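Local coordinates for streptokinase domain B (Streptococcus dysgalactiae subsp. equisimilis, PDB 1QQR), which probably takes part, as one domain of streptokinase, in the non-proteolytic activation of plasminogen that leads to fibrinolysis, at residues 74-77 / 82-85. Residues are numbered along the deposited sequence; the frame is centred on the assembly and turned at random.
Sequences VTHD and RTIL
V74 and T83 face each other as an antiparallel hydrogen-bonded pair: V74 N gives its hydrogen to T83 O at 2.9 Å, nearly straight at 162°, and T83 N returns one to V74 O at 3.0 Å. Both side chains rise from the same face of the sheet and lie alongside each other, with V74 CG2 4.0 Å from T83 OG1. Threonine, beta-branched like valine, suits an extended strand that is partly exposed here. The same valine methyl also meets L85 CD1 at 3.6 Å. It is brought there by the first torsion of V74, which sets CG1 anti to the backbone N (chi1 -166°) and CG2 beside that N. A branched valine suits this buried strand position, since one methyl makes the apolar contact with L85 while the side chain also packs against Y93; leucine fills its own buried, apolar spot against the same two residues. H76 is buried on the V74 side and also touches Y93, but its ring is too uncertainly placed for detail.

From the other face T75 and R82 run alongside each other. T75 OG1 sits 3.5 Å from R82 CD, so the aliphatic part of the arginine runs past the hydroxyl. Farther out, a water hydrogen-bonded to T75 OG1 at 2.6 Å bridges it to R82 NH2, whose hydrogen it accepts at 3.2 Å. Threonine and arginine fit this more open face, as both offer polar ends to solvent.

Strand 64-76 also pairs with 111-128, which places 83-84 on its outer flank; together 64-76 and 83-84 make a beta hairpin within the mixed sheet of this streptokinase-family domain.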
loop_
_atom_site.group_PDB
_atom_site.type_symbol
_atom_site.label_atom_id
_atom_site.label_comp_id
_atom_site.label_asym_id
_atom_site.label_seq_id
_atom_site.Cartn_x
_atom_site.Cartn_y
_atom_site.Cartn_z
ATOM N N VAL A 74 4.118 2.700 4.688
ATOM C CA VAL A 74 4.881 2.890 3.477
ATOM C C VAL A 74 6.286 2.429 3.745
ATOM O O VAL A 74 6.853 2.792 4.758
ATOM C CB VAL A 74 4.897 4.385 3.015
ATOM C CG1 VAL A 74 5.419 4.479 1.575
ATOM C CG2 VAL A 74 3.496 4.965 3.082
ATOM N N THR A 75 6.828 1.602 2.851
ATOM C CA THR A 75 8.201 1.126 2.969
ATOM C C THR A 75 8.862 1.788 1.768
ATOM O O THR A 75 8.360 1.695 0.654
ATOM C CB THR A 75 8.320 -0.444 2.837
ATOM O OG1 THR A 75 7.497 -1.078 3.828
ATOM C CG2 THR A 75 9.791 -0.911 3.031
ATOM N N HIS A 76 9.981 2.461 1.991
ATOM C CA HIS A 76 10.679 3.161 0.907
ATOM C C HIS A 76 11.896 2.415 0.463
ATOM O O HIS A 76 12.838 2.287 1.238
ATOM C CB HIS A 76 11.124 4.521 1.390
ATOM C CG HIS A 76 10.070 5.234 2.147
ATOM N ND1 HIS A 76 10.085 5.320 3.521
ATOM C CD2 HIS A 76 8.941 5.853 1.733
ATOM C CE1 HIS A 76 9.009 5.970 3.921
ATOM N NE2 HIS A 76 8.298 6.303 2.861
ATOM N N ASP A 77 11.882 1.930 -0.775
ATOM C CA ASP A 77 13.017 1.173 -1.286
ATOM C C ASP A 77 13.367 0.074 -0.281
ATOM O O ASP A 77 12.461 -0.558 0.247
ATOM C CB ASP A 77 14.180 2.143 -1.548
ATOM C CG ASP A 77 13.839 3.106 -2.644
ATOM O OD1 ASP A 77 13.615 2.632 -3.785
ATOM O OD2 ASP A 77 13.746 4.322 -2.377
ATOM N N ARG A 82 10.275 2.950 8.093
ATOM C CA ARG A 82 9.029 3.031 7.323
ATOM C C ARG A 82 8.189 4.159 7.844
ATOM O O ARG A 82 8.373 4.551 8.988
ATOM C CB ARG A 82 8.213 1.749 7.505
ATOM C CG ARG A 82 8.979 0.484 7.285
ATOM C CD ARG A 82 8.069 -0.727 7.235
ATOM N NE ARG A 82 7.597 -1.107 8.559
ATOM C CZ ARG A 82 6.964 -2.247 8.822
ATOM N NH1 ARG A 82 6.571 -2.515 10.053
ATOM N NH2 ARG A 82 6.726 -3.115 7.854
ATOM N N THR A 83 7.275 4.691 7.034
ATOM C CA THR A 83 6.402 5.727 7.575
ATOM C C THR A 83 5.046 5.104 7.818
ATOM O O THR A 83 4.478 4.418 6.949
ATOM C CB THR A 83 6.236 7.005 6.692
ATOM O OG1 THR A 83 4.923 7.054 6.133
ATOM C CG2 THR A 83 7.234 7.053 5.609
ATOM N N ILE A 84 4.570 5.324 9.040
ATOM C CA ILE A 84 3.301 4.829 9.540
ATOM C C ILE A 84 2.265 5.931 9.359
ATOM O O ILE A 84 2.331 6.969 10.009
ATOM C CB ILE A 84 3.412 4.500 11.052
ATOM C CG1 ILE A 84 4.663 3.659 11.318
ATOM C CG2 ILE A 84 2.169 3.780 11.525
ATOM C CD1 ILE A 84 4.786 2.380 10.459
ATOM N N LEU A 85 1.309 5.706 8.474
ATOM C CA LEU A 85 0.272 6.683 8.222
ATOM C C LEU A 85 -0.760 6.616 9.353
ATOM O O LEU A 85 -0.935 5.569 9.985
ATOM C CB LEU A 85 -0.349 6.392 6.852
ATOM C CG LEU A 85 0.700 6.541 5.726
ATOM C CD1 LEU A 85 0.273 5.892 4.429
ATOM C CD2 LEU A 85 0.969 8.007 5.511
HETATM O O HOH W 1 8.143 -3.310 4.964
#